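Side-chain contacts in Myo-inositol phosphohydrolase (PDB 4WU3), which binds inositol tetrakisphosphate and, as a PTP-like phytase, probably removes phosphate groups from inositol hexakisphosphate: residues 95-99 with 100-104; 126-130 with 131-135; 400-403 with 404-407; 552-555 with 556-560. The protein carries 2 engineered substitutions. All coordinates share one frame; numbering follows the deposited sequence.

Contact 1: 95-99 with 100-104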
loop_
_atom_site.group_PDB
_atom_site.type_symbol
_atom_site.label_atom_id
_atom_site.label_comp_id
_atom_site.label_asym_id
_atom_site.label_seq_id
_atom_site.Cartn_x
_atom_site.Cartn_y
_atom_site.Cartn_z
ATOM N N SER A 95 -0.578 3.260 24.492
ATOM C CA SER A 95 0.385 4.112 23.825
ATOM C C SER A 95 1.746 3.972 24.483
ATOM O O SER A 95 1.895 3.315 25.510
ATOM C CB SER A 95 -0.031 5.564 24.005
ATOM O OG SER A 95 0.225 5.987 25.348
ATOM N N CYS A 96 2.735 4.650 23.925
ATOM C CA CYS A 96 3.996 4.722 24.594
ATOM C C CYS A 96 3.772 5.442 25.916
ATOM O O CYS A 96 2.752 6.098 26.106
ATOM C CB CYS A 96 5.043 5.415 23.719
ATOM S SG CYS A 96 4.673 7.105 23.242
ATOM N N PHE A 97 4.726 5.289 26.829
ATOM C CA PHE A 97 4.596 5.757 28.202
ATOM C C PHE A 97 5.866 6.452 28.698
ATOM O O PHE A 97 6.996 6.073 28.335
ATOM C CB PHE A 97 4.253 4.581 29.145
ATOM C CG PHE A 97 5.030 3.309 28.868
ATOM C CD1 PHE A 97 6.369 3.202 29.211
ATOM C CD2 PHE A 97 4.411 2.214 28.271
ATOM C CE1 PHE A 97 7.078 2.041 28.950
ATOM C CE2 PHE A 97 5.113 1.043 28.018
ATOM C CZ PHE A 97 6.450 0.959 28.354
ATOM N N SER A 98 5.671 7.482 29.522
ATOM C CA SER A 98 6.753 8.063 30.304
ATOM C C SER A 98 7.107 7.104 31.434
ATOM O O SER A 98 6.449 6.076 31.633
ATOM C CB SER A 98 6.333 9.414 30.895
ATOM O OG SER A 98 5.510 9.233 32.036
ATOM N N GLU A 99 8.142 7.433 32.189
ATOM C CA GLU A 99 8.550 6.568 33.292
ATOM C C GLU A 99 7.468 6.472 34.378
ATOM O O GLU A 99 7.168 5.392 34.862
ATOM C CB GLU A 99 9.850 7.082 33.895
ATOM C CG GLU A 99 10.488 6.121 34.869
ATOM C CD GLU A 99 11.842 6.612 35.345
ATOM O OE1 GLU A 99 12.021 7.842 35.440
ATOM O OE2 GLU A 99 12.719 5.777 35.633
ATOM N N LYS A 100 6.889 7.603 34.771
ATOM C CA LYS A 100 5.797 7.583 35.748
ATOM C C LYS A 100 4.568 6.832 35.226
ATOM O O LYS A 100 3.823 6.227 36.001
ATOM C CB LYS A 100 5.406 9.001 36.162
ATOM C CG LYS A 100 6.466 9.721 36.984
ATOM C CD LYS A 100 5.968 11.069 37.486
ATOM C CE LYS A 100 7.108 11.910 38.040
ATOM N NZ LYS A 100 7.729 11.244 39.206
ATOM N N GLU A 101 4.342 6.862 33.915
ATOM C CA GLU A 101 3.215 6.104 33.360
ATOM C C GLU A 101 3.508 4.606 33.407
ATOM O O GLU A 101 2.614 3.799 33.659
ATOM C CB GLU A 101 2.876 6.570 31.941
ATOM C CG GLU A 101 2.299 7.982 31.905
ATOM C CD GLU A 101 2.176 8.555 30.507
ATOM O OE1 GLU A 101 3.023 8.247 29.631
ATOM O OE2 GLU A 101 1.225 9.344 30.299
ATOM N N LEU A 102 4.762 4.227 33.191
ATOM C CA LEU A 102 5.134 2.823 33.354
ATOM C C LEU A 102 4.894 2.405 34.805
ATOM O O LEU A 102 4.336 1.333 35.071
ATOM C CB LEU A 102 6.588 2.567 32.959
ATOM C CG LEU A 102 7.107 1.147 33.232
ATOM C CD1 LEU A 102 6.342 0.104 32.433
ATOM C CD2 LEU A 102 8.593 1.017 32.955
ATOM N N GLU A 103 5.298 3.261 35.741
ATOM C CA GLU A 103 5.131 2.959 37.167
ATOM C C GLU A 103 3.650 2.739 37.492
ATOM O O GLU A 103 3.299 1.803 38.218
ATOM C CB GLU A 103 5.757 4.058 38.029
ATOM C CG GLU A 103 7.278 3.972 38.069
ATOM C CD GLU A 103 7.953 5.281 38.453
ATOM O OE1 GLU A 103 7.276 6.207 38.952
ATOM O OE2 GLU A 103 9.179 5.383 38.248
ATOM N N ALA A 104 2.783 3.561 36.910
ATOM C CA ALA A 104 1.347 3.374 37.059
ATOM C C ALA A 104 0.874 2.047 36.450
ATOM O O ALA A 104 -0.000 1.373 37.016
ATOM C CB ALA A 104 0.593 4.532 36.434
#
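Ser98 and Glu101 exchange side-chain to backbone bonds where the chain enters helix 99-108. Ser98 OG takes the N-H of Glu101 at 3.2 Å, while Glu101 OE1 reaches back to Ser98 N at 2.8 Å, the N-H aimed almost straight at it (169°). The carboxylate oxygen is met on its anti side, somewhat out of the carboxylate plane. Glu101 CG lies beside its own backbone N (chi1 -68°) and the rest of the chain is extended, which carries the carboxylate back to the start of the helix, beside Ser98 N, with CG packed 3.4 Å from Ser98 OG. Both partners are gripped a second time: Ser98 OG bonds to Asp56 and Glu101 OE2 forms a salt bridge with Arg54, which should favour the charged carboxylate. One residue earlier, Phe97 lays one ring face toward Leu102, whose CD1 sits over it, displaced toward the rim; Leu102 CB approaches Phe97 CD1 at 3.8 Å. Toward the outside, Glu99 and Glu103 cross at a slant with OE2 to OE2 4.4 Å apart. This like-charge approach is probably eased by Arg193, paired with Glu99, and by His202, bonded to Glu103. Leu102 N also bonds Ser98 O at 2.9 Å, starting the regular helical ladder. The reciprocal pair of bonds is a capping box, with Ser98 as the N-cap of the helix that follows strand 91-94.

Contact 2: 126-130 with 131-135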
loop_
_atom_site.group_PDB
_atom_site.type_symbol
_atom_site.label_atom_id
_atom_site.label_comp_id
_atom_site.label_asym_id
_atom_site.label_seq_id
_atom_site.Cartn_x
_atom_site.Cartn_y
_atom_site.Cartn_z
ATOM N N HIS A 126 13.584 5.854 19.614
ATOM C CA HIS A 126 13.020 6.493 20.788
ATOM C C HIS A 126 13.831 6.169 22.019
ATOM O O HIS A 126 14.682 5.276 22.018
ATOM C CB HIS A 126 11.569 6.038 21.003
ATOM C CG HIS A 126 11.421 4.564 21.192
ATOM N ND1 HIS A 126 11.428 3.675 20.137
ATOM C CD2 HIS A 126 11.268 3.819 22.313
ATOM C CE1 HIS A 126 11.277 2.446 20.601
ATOM N NE2 HIS A 126 11.173 2.507 21.917
ATOM N N GLY A 127 13.544 6.896 23.083
ATOM C CA GLY A 127 14.214 6.671 24.348
ATOM C C GLY A 127 13.681 7.590 25.430
ATOM O O GLY A 127 12.568 8.122 25.313
ATOM N N TYR A 128 14.483 7.770 26.480
ATOM C CA TYR A 128 14.065 8.522 27.656
ATOM C C TYR A 128 15.128 9.537 28.080
ATOM O O TYR A 128 16.332 9.241 28.060
ATOM C CB TYR A 128 13.721 7.562 28.801
ATOM C CG TYR A 128 12.466 6.750 28.520
ATOM C CD1 TYR A 128 12.528 5.560 27.806
ATOM C CD2 TYR A 128 11.216 7.195 28.941
ATOM C CE1 TYR A 128 11.385 4.842 27.528
ATOM C CE2 TYR A 128 10.070 6.484 28.666
ATOM C CZ TYR A 128 10.158 5.304 27.954
ATOM O OH TYR A 128 9.008 4.579 27.658
ATOM N N LEU A 129 14.661 10.745 28.405
ATOM C CA LEU A 129 15.461 11.764 29.079
ATOM C C LEU A 129 14.869 11.968 30.461
ATOM O O LEU A 129 13.787 12.539 30.600
ATOM C CB LEU A 129 15.422 13.084 28.320
ATOM C CG LEU A 129 15.911 13.034 26.877
ATOM C CD1 LEU A 129 15.826 14.422 26.263
ATOM C CD2 LEU A 129 17.338 12.510 26.819
ATOM N N ASN A 130 15.583 11.504 31.481
ATOM C CA ASN A 130 14.971 11.231 32.782
ATOM C C ASN A 130 13.731 10.362 32.547
ATOM O O ASN A 130 13.841 9.298 31.942
ATOM C CB ASN A 130 14.667 12.528 33.534
ATOM C CG ASN A 130 15.924 13.175 34.097
ATOM O OD1 ASN A 130 17.043 12.704 33.852
ATOM N ND2 ASN A 130 15.749 14.259 34.852
ATOM N N GLY A 131 12.559 10.803 32.985
ATOM C CA GLY A 131 11.342 10.030 32.769
ATOM C C GLY A 131 10.551 10.394 31.514
ATOM O O GLY A 131 9.572 9.734 31.187
ATOM N N THR A 132 10.970 11.445 30.815
ATOM C CA THR A 132 10.252 11.920 29.643
ATOM C C THR A 132 10.575 11.064 28.416
ATOM O O THR A 132 11.745 10.790 28.125
ATOM C CB THR A 132 10.620 13.374 29.299
ATOM O OG1 THR A 132 10.428 14.224 30.443
ATOM C CG2 THR A 132 9.762 13.864 28.131
ATOM N N ALA A 133 9.540 10.637 27.702
ATOM C CA ALA A 133 9.746 9.831 26.508
ATOM C C ALA A 133 9.895 10.730 25.308
ATOM O O ALA A 133 9.082 11.622 25.073
ATOM C CB ALA A 133 8.600 8.854 26.294
ATOM N N VAL A 134 10.947 10.473 24.544
ATOM C CA VAL A 134 11.225 11.227 23.329
ATOM C C VAL A 134 11.482 10.283 22.164
ATOM O O VAL A 134 11.812 9.111 22.358
ATOM C CB VAL A 134 12.460 12.116 23.514
ATOM C CG1 VAL A 134 12.264 13.031 24.707
ATOM C CG2 VAL A 134 13.700 11.254 23.689
ATOM N N SER A 135 11.340 10.794 20.950
ATOM C CA SER A 135 11.602 9.980 19.768
ATOM C C SER A 135 12.019 10.860 18.613
ATOM O O SER A 135 11.792 12.053 18.633
ATOM C CB SER A 135 10.359 9.165 19.372
ATOM O OG SER A 135 9.334 10.006 18.869
#
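The hairpin of strands 126-129 and 132-137 turns through a type II' beta turn from Leu129 to Thr132, with Asn130 and Gly131 at its corner. Gly127 pairs with Val134 and Leu129 with Thr132 as antiparallel hydrogen-bonded pairs; Gly127 N reaches Val134 O at 2.9 Å, and Leu129 N reaches Thr132 O at 2.9 Å. The return bond at the turn is less straight: Thr132 N meets Leu129 O at 3.0 Å. Tyr128 and Ala133, a non-hydrogen-bonded pair, share one face of the sheet with His126 and Ser135. There the CB atoms of His126 and Ser135 touch at 3.7 Å, while the imidazole leads away to Asp120 and Ser135 OG bonds Asp53 of the neighbouring strand 49-54. On the other face Leu129 and Val134 meet at about a right angle, CD1 against CG1 at 4.1 Å. With Leu129 CG opposite the carbonyl carbon (chi1 -58°), the extended chain beyond it brings CD1 to the valine. The Tyr128 ring reaches across toward the partner strand: CE2 packs on Ala133 CB at 3.7 Å, and Gly131 O lies in the ring plane at the edge, 3.8 Å from Tyr128 CD2.

Contact 3: 400-403 with 404-407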
loop_
_atom_site.group_PDB
_atom_site.type_symbol
_atom_site.label_atom_id
_atom_site.label_comp_id
_atom_site.label_asym_id
_atom_site.label_seq_id
_atom_site.Cartn_x
_atom_site.Cartn_y
_atom_site.Cartn_z
ATOM N N GLU A 400 47.023 -14.513 -11.661
ATOM C CA GLU A 400 47.303 -13.359 -10.823
ATOM C C GLU A 400 47.977 -13.807 -9.541
ATOM O O GLU A 400 48.809 -13.101 -8.993
ATOM C CB GLU A 400 46.033 -12.578 -10.537
ATOM C CG GLU A 400 45.523 -11.839 -11.758
ATOM C CD GLU A 400 44.092 -11.396 -11.607
ATOM O OE1 GLU A 400 43.225 -12.259 -11.353
ATOM O OE2 GLU A 400 43.839 -10.184 -11.753
ATOM N N LEU A 401 47.641 -14.996 -9.071
ATOM C CA LEU A 401 48.347 -15.520 -7.916
ATOM C C LEU A 401 49.817 -15.737 -8.264
ATOM O O LEU A 401 50.696 -15.419 -7.462
ATOM C CB LEU A 401 47.735 -16.819 -7.416
ATOM C CG LEU A 401 48.492 -17.414 -6.233
ATOM C CD1 LEU A 401 48.417 -16.521 -5.006
ATOM C CD2 LEU A 401 47.945 -18.791 -5.922
ATOM N N GLN A 402 50.082 -16.253 -9.461
ATOM C CA GLN A 402 51.469 -16.495 -9.888
ATOM C C GLN A 402 52.263 -15.196 -9.900
ATOM O O GLN A 402 53.435 -15.186 -9.535
ATOM C CB GLN A 402 51.539 -17.162 -11.270
ATOM C CG GLN A 402 50.860 -18.524 -11.346
ATOM C CD GLN A 402 51.448 -19.540 -10.371
ATOM O OE1 GLN A 402 52.661 -19.608 -10.177
ATOM N NE2 GLN A 402 50.586 -20.335 -9.760
ATOM N N ALA A 403 51.635 -14.101 -10.308
ATOM C CA ALA A 403 52.319 -12.812 -10.339
ATOM C C ALA A 403 52.579 -12.248 -8.936
ATOM O O ALA A 403 53.582 -11.568 -8.718
ATOM C CB ALA A 403 51.530 -11.813 -11.165
ATOM N N MET A 404 51.675 -12.513 -7.994
ATOM C CA MET A 404 51.838 -12.034 -6.615
ATOM C C MET A 404 52.988 -12.735 -5.909
ATOM O O MET A 404 53.665 -12.154 -5.069
ATOM C CB MET A 404 50.595 -12.320 -5.796
ATOM C CG MET A 404 49.419 -11.412 -6.050
ATOM S SD MET A 404 48.031 -11.891 -5.004
ATOM C CE MET A 404 48.848 -12.094 -3.436
ATOM N N LEU A 405 53.176 -14.002 -6.240
ATOM C CA LEU A 405 54.110 -14.854 -5.520
ATOM C C LEU A 405 55.513 -14.278 -5.367
ATOM O O LEU A 405 56.005 -14.175 -4.257
ATOM C CB LEU A 405 54.187 -16.224 -6.184
ATOM C CG LEU A 405 53.121 -17.197 -5.697
ATOM C CD1 LEU A 405 53.126 -18.445 -6.565
ATOM C CD2 LEU A 405 53.379 -17.542 -4.237
ATOM N N PRO A 406 56.174 -13.925 -6.479
ATOM C CA PRO A 406 57.540 -13.416 -6.338
ATOM C C PRO A 406 57.589 -12.096 -5.587
ATOM O O PRO A 406 58.544 -11.843 -4.859
ATOM C CB PRO A 406 58.010 -13.222 -7.789
ATOM C CG PRO A 406 56.763 -13.152 -8.600
ATOM C CD PRO A 406 55.752 -14.004 -7.887
ATOM N N VAL A 407 56.571 -11.260 -5.761
ATOM C CA VAL A 407 56.535 -9.974 -5.078
ATOM C C VAL A 407 56.468 -10.177 -3.569
ATOM O O VAL A 407 57.250 -9.582 -2.823
ATOM C CB VAL A 407 55.357 -9.104 -5.556
ATOM C CG1 VAL A 407 55.260 -7.828 -4.737
ATOM C CG2 VAL A 407 55.526 -8.753 -7.023
#
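Met404 N and Leu405 N each close a helical i to i+4 bond, to Glu400 O and Leu401 O, both at 3.1 Å, but the next rung is missing because Pro406 has no N-H to give. In its place Pro406 CD comes to 3.1 Å from Gln402 O and 3.4 Å from Ala403 O, so the proline methylene lies against Gln402 O, where an N-H would otherwise come, and also against Ala403 O. Gln402 and Leu405 lie alongside each other and point the same way. Gln402 folds at its second torsion (chi2 -59°), which turns the amide forward toward the next turn and sets OE1 3.8 Å from Leu405 CD1; its NE2 is held by Asn500 and Asn398. This is a proline-kinked alpha helix, 398-411, which follows strand 390-393 and leads on to strand 416-422, two strands of one mixed five-stranded sheet. Leu405 also leans over the preceding turn, its CG 3.5 Å from Leu401 O, and beyond the contact packs on Leu502. In Met404 a first torsion of -76° tips CG toward the preceding turn, 3.4 Å from Glu400 O; from there the chain runs straight to the sulfur, bends at its last torsion and heads for Pro353. Glu400 turns its carboxylate away from this turn, and OE1 is bonded by both Ser397 and Thr346, two hydroxyls on one oxygen of a buried residue. One residue past the proline, Val407 brings CG2 to 3.8 Å from Ala403 O.

Contact 4: 552-555 with 556-560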
loop_
_atom_site.group_PDB
_atom_site.type_symbol
_atom_site.label_atom_id
_atom_site.label_comp_id
_atom_site.label_asym_id
_atom_site.label_seq_id
_atom_site.Cartn_x
_atom_site.Cartn_y
_atom_site.Cartn_z
ATOM N N ALA A 552 43.069 -1.941 7.967
ATOM C CA ALA A 552 43.080 -0.814 8.885
ATOM C C ALA A 552 43.028 -1.277 10.343
ATOM O O ALA A 552 43.652 -0.673 11.214
ATOM C CB ALA A 552 41.912 0.116 8.582
ATOM N N MET A 553 42.280 -2.343 10.613
ATOM C CA MET A 553 42.190 -2.867 11.975
ATOM C C MET A 553 43.510 -3.487 12.433
ATOM O O MET A 553 43.926 -3.314 13.579
ATOM C CB MET A 553 41.072 -3.902 12.078
ATOM C CG MET A 553 39.692 -3.289 12.204
ATOM S SD MET A 553 38.436 -4.536 12.487
ATOM C CE MET A 553 37.922 -4.944 10.821
ATOM N N TYR A 554 44.155 -4.225 11.540
ATOM C CA TYR A 554 45.447 -4.815 11.837
ATOM C C TYR A 554 46.521 -3.730 11.992
ATOM O O TYR A 554 47.309 -3.765 12.933
ATOM C CB TYR A 554 45.827 -5.803 10.733
ATOM C CG TYR A 554 47.082 -6.593 11.000
ATOM C CD1 TYR A 554 47.254 -7.277 12.193
ATOM C CD2 TYR A 554 48.082 -6.681 10.049
ATOM C CE1 TYR A 554 48.398 -8.009 12.437
ATOM C CE2 TYR A 554 49.226 -7.418 10.286
ATOM C CZ TYR A 554 49.379 -8.079 11.481
ATOM O OH TYR A 554 50.528 -8.810 11.716
ATOM N N ASP A 555 46.549 -2.768 11.070
ATOM C CA ASP A 555 47.460 -1.638 11.170
ATOM C C ASP A 555 47.353 -1.002 12.563
ATOM O O ASP A 555 48.364 -0.833 13.251
ATOM C CB ASP A 555 47.149 -0.617 10.076
ATOM C CG ASP A 555 48.292 0.383 9.833
ATOM O OD1 ASP A 555 49.301 0.378 10.581
ATOM O OD2 ASP A 555 48.169 1.192 8.881
ATOM N N MET A 556 46.129 -0.673 12.977
ATOM C CA MET A 556 45.890 -0.033 14.272
ATOM C C MET A 556 46.431 -0.884 15.395
ATOM O O MET A 556 47.080 -0.378 16.318
ATOM C CB MET A 556 44.397 0.141 14.548
ATOM C CG MET A 556 43.738 1.302 13.853
ATOM S SD MET A 556 41.963 1.286 14.168
ATOM C CE MET A 556 41.383 1.755 12.547
ATOM N N MET A 557 46.107 -2.170 15.348
ATOM C CA MET A 557 46.501 -3.085 16.406
ATOM C C MET A 557 48.012 -3.037 16.609
ATOM O O MET A 557 48.487 -3.057 17.736
ATOM C CB MET A 557 46.054 -4.520 16.088
ATOM C CG MET A 557 44.555 -4.769 16.251
ATOM S SD MET A 557 43.994 -6.343 15.559
ATOM C CE MET A 557 44.633 -7.500 16.770
ATOM N N LYS A 558 48.758 -2.975 15.511
ATOM C CA LYS A 558 50.221 -3.068 15.552
ATOM C C LYS A 558 50.865 -1.707 15.801
ATOM O O LYS A 558 51.986 -1.624 16.279
ATOM C CB LYS A 558 50.749 -3.642 14.228
ATOM C CG LYS A 558 50.156 -4.989 13.833
ATOM C CD LYS A 558 50.816 -6.138 14.572
ATOM C CE LYS A 558 52.231 -6.379 14.065
ATOM N NZ LYS A 558 52.867 -7.546 14.732
ATOM N N ASN A 559 50.139 -0.643 15.482
ATOM C CA ASN A 559 50.665 0.706 15.593
ATOM C C ASN A 559 49.667 1.614 16.291
ATOM O O ASN A 559 49.175 2.571 15.698
ATOM C CB ASN A 559 50.980 1.257 14.205
ATOM C CG ASN A 559 52.058 0.462 13.503
ATOM O OD1 ASN A 559 53.237 0.622 13.778
ATOM N ND2 ASN A 559 51.657 -0.410 12.609
ATOM N N PRO A 560 49.363 1.311 17.560
ATOM C CA PRO A 560 48.353 2.059 18.305
ATOM C C PRO A 560 48.756 3.519 18.573
ATOM O O PRO A 560 47.916 4.334 18.957
ATOM C CB PRO A 560 48.205 1.258 19.604
ATOM C CG PRO A 560 49.468 0.479 19.734
ATOM C CD PRO A 560 49.944 0.206 18.345
#
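Asp555 and Asn559 form the buried polar end of the contact, where helix 545-558 stops and Asn559 is the first residue to leave helical geometry. Asp555 O takes the backbone N-H of Asn559 at 2.9 Å, and Asn559 ND2 adds a weak bond to Asp555 OD1 at 3.2 Å, the carboxylate and amide planes standing perpendicular. Stronger partners lie outside: Asp555 OD1 forms a salt bridge with Arg570, and Asn559 OD1 accepts from Lys383. The methionines also pack closely on backbone: Met557 CG lies 3.1 Å from Met553 O and Met556 CG 3.3 Å from Ala552 O; the Met556 CE to Ala552 CB approach, 4.3 Å, is looser. The solvent side belongs to Lys558, an exposed residue. Its chain folds twice, at chi2 -80° and chi3 -72°, so that it runs beside Tyr554 in the same direction; CG sits over one ring face in a CH-pi contact, 4.0 Å from the Tyr554 ring centroid, and CD lies 3.7 Å from Tyr554 CE1. Three other helices pack against this one: Met553, Tyr554 and Met557 face helix 517-529, Ala552, Asp555 and Met556 meet helix 564-573, and Met553 and Met556 also touch helix 593-613.

From the N terminus the four contacts follow in series, none nested or crossed. Contact 1 closes the passage from strand 91-94 into helix 99-108, and contact 2 closes the turn of the hairpin 126-137. These two touch: Tyr128 OH lies 2.6 Å from Phe97 O and Gly131 O 2.9 Å from Glu99 N, both probable hydrogen bonds that join the hairpin to the helix start. Contact 3 bridges adjoining turns within helix 398-411, on the opposite side of the chain's centre from both. Contact 4 spans the end of helix 545-558; its centre is about 25 Å from that of contact 3, with nearest atoms about 15 Å apart.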